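PDB 3OYR: trans-isoprenyl diphosphate synthase, which probably condenses isopentenyl diphosphate units onto farnesyl diphosphate to make all-trans-octaprenyl diphosphate, the precursor of quinone side chains. Local coordinates for residues Leu27-Asn39 and Arg67-Leu79. Residues are numbered along the deposited sequence; the frame is centred on the assembly and turned at random. Where two conformers were deposited one is given.
With DMA (dimethylallyl diphosphate), chain D.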
loop_
_atom_site.group_PDB
_atom_site.type_symbol
_atom_site.label_atom_id
_atom_site.label_comp_id
_atom_site.label_asym_id
_atom_site.label_seq_id
_atom_site.Cartn_x
_atom_site.Cartn_y
_atom_site.Cartn_z
ATOM N N LEU B 27 17.217 22.718 -10.188
ATOM C CA LEU B 27 16.098 22.270 -9.360
ATOM C C LEU B 27 16.555 21.973 -7.914
ATOM O O LEU B 27 15.988 22.496 -6.973
ATOM C CB LEU B 27 15.403 21.039 -9.976
ATOM C CG LEU B 27 14.123 20.542 -9.288
ATOM C CD1 LEU B 27 13.155 21.679 -8.929
ATOM C CD2 LEU B 27 13.427 19.554 -10.166
ATOM N N VAL B 28 17.589 21.159 -7.778
ATOM C CA VAL B 28 18.106 20.715 -6.493
ATOM C C VAL B 28 18.557 21.897 -5.636
ATOM O O VAL B 28 18.223 21.988 -4.438
ATOM C CB VAL B 28 19.248 19.718 -6.730
ATOM C CG1 VAL B 28 20.058 19.457 -5.449
ATOM C CG2 VAL B 28 18.666 18.439 -7.286
ATOM N N ARG B 29 19.259 22.829 -6.276
ATOM C CA ARG B 29 19.747 24.029 -5.620
ATOM C C ARG B 29 18.613 24.969 -5.191
ATOM O O ARG B 29 18.601 25.450 -4.061
ATOM C CB ARG B 29 20.684 24.745 -6.577
ATOM C CG ARG B 29 21.555 25.796 -5.971
ATOM C CD ARG B 29 22.638 26.147 -6.971
ATOM N NE ARG B 29 22.109 26.832 -8.156
ATOM C CZ ARG B 29 22.213 26.394 -9.415
ATOM N NH1 ARG B 29 22.849 25.261 -9.722
ATOM N NH2 ARG B 29 21.690 27.114 -10.386
ATOM N N LEU B 30 17.649 25.212 -6.076
ATOM C CA LEU B 30 16.487 26.029 -5.717
ATOM C C LEU B 30 15.654 25.410 -4.587
ATOM O O LEU B 30 15.079 26.131 -3.765
ATOM C CB LEU B 30 15.600 26.269 -6.938
ATOM C CG LEU B 30 16.119 27.256 -7.988
ATOM C CD1 LEU B 30 15.309 27.044 -9.253
ATOM C CD2 LEU B 30 16.022 28.717 -7.490
ATOM N N ALA B 31 15.617 24.079 -4.540
ATOM C CA ALA B 31 14.752 23.354 -3.605
ATOM C C ALA B 31 15.442 22.935 -2.288
ATOM O O ALA B 31 14.785 22.410 -1.385
ATOM C CB ALA B 31 14.147 22.151 -4.290
ATOM N N GLU B 32 16.752 23.177 -2.203
ATOM C CA GLU B 32 17.585 22.831 -1.056
ATOM C C GLU B 32 16.930 23.113 0.289
ATOM O O GLU B 32 16.818 22.205 1.109
ATOM C CB GLU B 32 18.940 23.551 -1.162
ATOM C CG GLU B 32 19.968 23.142 -0.110
ATOM C CD GLU B 32 21.363 23.717 -0.386
ATOM O OE1 GLU B 32 21.472 24.767 -1.065
ATOM O OE2 GLU B 32 22.355 23.106 0.075
ATOM N N ALA B 33 16.471 24.349 0.499
ATOM C CA ALA B 33 15.899 24.739 1.778
ATOM C C ALA B 33 14.569 24.017 2.071
ATOM O O ALA B 33 14.229 23.778 3.228
ATOM C CB ALA B 33 15.729 26.277 1.862
ATOM N N ASP B 34 13.815 23.684 1.032
ATOM C CA ASP B 34 12.586 22.929 1.228
ATOM C C ASP B 34 12.844 21.443 1.415
ATOM O O ASP B 34 12.154 20.784 2.188
ATOM C CB ASP B 34 11.634 23.166 0.061
ATOM C CG ASP B 34 11.031 24.557 0.096
ATOM O OD1 ASP B 34 10.496 24.962 1.151
ATOM O OD2 ASP B 34 11.095 25.250 -0.934
ATOM N N MET B 35 13.832 20.916 0.700
ATOM C CA MET B 35 14.155 19.502 0.808
ATOM C C MET B 35 14.772 19.085 2.133
ATOM O O MET B 35 14.714 17.911 2.508
ATOM C CB MET B 35 15.047 19.061 -0.338
ATOM C CG MET B 35 14.284 18.892 -1.684
ATOM S SD MET B 35 12.842 17.797 -1.719
ATOM C CE MET B 35 13.634 16.193 -1.610
ATOM N N ALA B 36 15.403 20.022 2.826
ATOM C CA ALA B 36 15.888 19.730 4.163
ATOM C C ALA B 36 14.686 19.474 5.066
ATOM O O ALA B 36 14.719 18.547 5.847
ATOM C CB ALA B 36 16.803 20.855 4.705
ATOM N N GLY B 37 13.621 20.264 4.925
ATOM C CA GLY B 37 12.370 19.987 5.624
ATOM C C GLY B 37 11.721 18.650 5.262
ATOM O O GLY B 37 11.206 17.939 6.137
ATOM N N VAL B 38 11.750 18.318 3.970
ATOM C CA VAL B 38 11.155 17.086 3.442
ATOM C C VAL B 38 11.923 15.871 3.977
ATOM O O VAL B 38 11.323 14.895 4.457
ATOM C CB VAL B 38 11.142 17.120 1.874
ATOM C CG1 VAL B 38 10.630 15.841 1.293
ATOM C CG2 VAL B 38 10.277 18.285 1.385
ATOM N N ASN B 39 13.249 15.958 3.936
ATOM C CA ASN B 39 14.128 14.889 4.452
ATOM C C ASN B 39 14.013 14.695 5.962
ATOM O O ASN B 39 14.116 13.581 6.459
ATOM C CB ASN B 39 15.588 15.164 4.053
ATOM C CG ASN B 39 15.792 15.132 2.529
ATOM O OD1 ASN B 39 15.039 14.482 1.800
ATOM N ND2 ASN B 39 16.797 15.856 2.047
ATOM N N ARG B 67 15.067 11.643 -5.854
ATOM C CA ARG B 67 14.076 12.477 -5.175
ATOM C C ARG B 67 13.323 13.408 -6.114
ATOM O O ARG B 67 12.860 14.470 -5.697
ATOM C CB ARG B 67 14.718 13.255 -4.019
ATOM C CG ARG B 67 15.404 12.333 -3.003
ATOM C CD ARG B 67 14.355 11.609 -2.139
ATOM N NE ARG B 67 14.984 10.962 -0.998
ATOM C CZ ARG B 67 15.541 9.755 -1.038
ATOM N NH1 ARG B 67 15.517 9.041 -2.159
ATOM N NH2 ARG B 67 16.120 9.263 0.048
ATOM N N LEU B 68 13.174 12.991 -7.377
ATOM C CA LEU B 68 12.515 13.825 -8.401
ATOM C C LEU B 68 11.070 14.101 -8.059
ATOM O O LEU B 68 10.572 15.217 -8.261
ATOM C CB LEU B 68 12.603 13.190 -9.797
ATOM C CG LEU B 68 14.000 12.944 -10.372
ATOM C CD1 LEU B 68 13.917 12.528 -11.823
ATOM C CD2 LEU B 68 14.904 14.178 -10.240
ATOM N N ARG B 69 10.407 13.096 -7.497
ATOM C CA ARG B 69 9.013 13.267 -7.138
ATOM C C ARG B 69 8.749 14.321 -6.060
ATOM O O ARG B 69 7.961 15.248 -6.340
ATOM C CB ARG B 69 8.332 11.931 -6.892
ATOM C CG ARG B 69 8.144 11.130 -8.159
ATOM C CD ARG B 69 8.134 9.681 -7.785
ATOM N NE ARG B 69 8.231 8.789 -8.928
ATOM C CZ ARG B 69 9.371 8.346 -9.431
ATOM N NH1 ARG B 69 10.543 8.739 -8.915
ATOM N NH2 ARG B 69 9.336 7.528 -10.464
ATOM N N PRO B 70 9.428 14.240 -4.866
ATOM C CA PRO B 70 9.266 15.367 -3.912
ATOM C C PRO B 70 9.776 16.705 -4.433
ATOM O O PRO B 70 9.187 17.744 -4.093
ATOM C CB PRO B 70 10.071 14.935 -2.656
ATOM C CG PRO B 70 10.905 13.758 -3.088
ATOM C CD PRO B 70 10.155 13.116 -4.238
ATOM N N LEU B 71 10.859 16.688 -5.223
ATOM C CA LEU B 71 11.375 17.877 -5.889
ATOM C C LEU B 71 10.315 18.553 -6.743
ATOM O O LEU B 71 10.191 19.786 -6.742
ATOM C CB LEU B 71 12.605 17.568 -6.767
ATOM C CG LEU B 71 13.936 17.409 -6.035
ATOM C CD1 LEU B 71 15.058 16.955 -6.994
ATOM C CD2 LEU B 71 14.305 18.662 -5.306
ATOM N N MET B 72 9.557 17.742 -7.474
ATOM C CA MET B 72 8.497 18.290 -8.318
ATOM C C MET B 72 7.354 18.887 -7.502
ATOM O O MET B 72 6.833 19.929 -7.874
ATOM C CB MET B 72 8.019 17.265 -9.346
ATOM C CG MET B 72 8.968 17.193 -10.521
ATOM S SD MET B 72 8.803 15.688 -11.480
ATOM C CE MET B 72 7.093 15.921 -12.016
ATOM N N THR B 73 6.998 18.251 -6.386
ATOM C CA THR B 73 6.027 18.824 -5.467
ATOM C C THR B 73 6.535 20.180 -4.982
ATOM O O THR B 73 5.789 21.171 -5.007
ATOM C CB THR B 73 5.781 17.908 -4.243
ATOM O OG1 THR B 73 5.327 16.628 -4.684
ATOM C CG2 THR B 73 4.740 18.531 -3.276
ATOM N N VAL B 74 7.795 20.222 -4.550
ATOM C CA VAL B 74 8.419 21.478 -4.107
ATOM C C VAL B 74 8.404 22.534 -5.230
ATOM O O VAL B 74 7.884 23.642 -5.050
ATOM C CB VAL B 74 9.855 21.255 -3.542
ATOM C CG1 VAL B 74 10.574 22.599 -3.410
ATOM C CG2 VAL B 74 9.783 20.538 -2.194
ATOM N N ALA B 75 8.936 22.171 -6.389
ATOM C CA ALA B 75 8.916 23.075 -7.564
ATOM C C ALA B 75 7.526 23.610 -7.932
ATOM O O ALA B 75 7.362 24.818 -8.203
ATOM C CB ALA B 75 9.565 22.404 -8.778
ATOM N N ALA B 76 6.526 22.725 -7.907
ATOM C CA ALA B 76 5.169 23.105 -8.278
ATOM C C ALA B 76 4.579 24.067 -7.275
ATOM O O ALA B 76 3.888 25.008 -7.659
ATOM C CB ALA B 76 4.276 21.884 -8.399
ATOM N N ALA B 77 4.850 23.828 -5.992
ATOM C CA ALA B 77 4.335 24.706 -4.937
ATOM C C ALA B 77 4.919 26.126 -5.007
ATOM O O ALA B 77 4.188 27.128 -4.884
ATOM C CB ALA B 77 4.566 24.077 -3.556
ATOM N N ARG B 78 6.231 26.209 -5.205
ATOM C CA ARG B 78 6.913 27.502 -5.344
ATOM C C ARG B 78 6.575 28.232 -6.650
ATOM O O ARG B 78 6.428 29.457 -6.649
ATOM C CB ARG B 78 8.428 27.323 -5.221
ATOM C CG ARG B 78 8.911 26.840 -3.835
ATOM C CD ARG B 78 8.544 27.832 -2.747
ATOM N NE ARG B 78 8.929 27.406 -1.396
ATOM C CZ ARG B 78 8.477 27.979 -0.279
ATOM N NH1 ARG B 78 7.627 28.991 -0.350
ATOM N NH2 ARG B 78 8.866 27.540 0.911
ATOM N N LEU B 79 6.447 27.486 -7.751
ATOM C CA LEU B 79 6.024 28.073 -9.036
ATOM C C LEU B 79 4.611 28.626 -8.916
ATOM O O LEU B 79 4.341 29.743 -9.366
ATOM C CB LEU B 79 6.134 27.070 -10.200
ATOM C CG LEU B 79 5.995 27.570 -11.656
ATOM C CD1 LEU B 79 6.893 28.776 -11.963
ATOM C CD2 LEU B 79 6.261 26.450 -12.667
HETATM C C1 DMA D . 12.244 3.995 -10.294
HETATM O O1 DMA D . 12.211 5.412 -10.076
HETATM C C2 DMA D . 10.803 3.883 -10.646
HETATM C C3 DMA D . 10.373 3.925 -11.909
HETATM C C4 DMA D . 11.305 3.954 -13.092
HETATM C C5 DMA D . 8.890 3.907 -12.114
HETATM P PA DMA D . 13.463 6.415 -10.097
HETATM O O1A DMA D . 13.013 7.846 -9.878
HETATM O O2A DMA D . 14.253 6.156 -11.349
HETATM O O3A DMA D . 14.220 5.803 -8.801
HETATM P PB DMA D . 15.029 6.567 -7.616
HETATM O O1B DMA D . 13.976 7.088 -6.657
HETATM O O2B DMA D . 15.764 5.350 -7.096
HETATM O O3B DMA D . 15.887 7.649 -8.214
#
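Leu27 lays its two methyl branches against different residues of helix 68-79: CD1 meets Ala75 CB at 3.7 Å, while CD2 lies by the CB of Leu71. With its CG anti to the backbone N (chi1 -174°), the side chain heads into the interface, where Leu336 of helix 328-342 also touches it. Val28, nearer solvent, adds CG2 against CD1 of the same Leu71. One turn on, the CB of Ala31 lies 3.6 Å from Leu71 CD2 and 3.7 Å from Val74 CG1, where the two backbones come nearest. The segment axes run almost perpendicular, at 97°, and the contact illustrates knobs-into-holes packing in the all-helical isoprenoid synthase fold: Leu71 fits among Leu27, Val28, Ala31 and Met35, and Val74 among Ala31, Asp34, Met35 and Val38. Asp34 places its CB over the Val74 methyls and turns its carboxylate to Arg78, which grips it side-on in a two-bond salt bridge. NH2 of Arg78 reaches Asp34 OD1 through the syn lone pair at 3.1 Å, and NE of Arg78 reaches OD2, also at 3.1 Å, 24° out of the carboxylate plane. Both bonds are nearly straight, and Gln88 NE2 holds OD1 as well, which should fix the carboxylate's rotation. Met35, bent at chi2 and chi3, sets CG 3.6 Å from Leu71 CD2 and carries its CE to the Pro70 ring and Arg67 CB. Val38 CG1 then rests 4.1 Å from Pro70 CB. Arg69, one residue before Pro70, takes no part in this packing; its NH1 is bonded to O1A of dimethylallyl diphosphate at 2.8 Å.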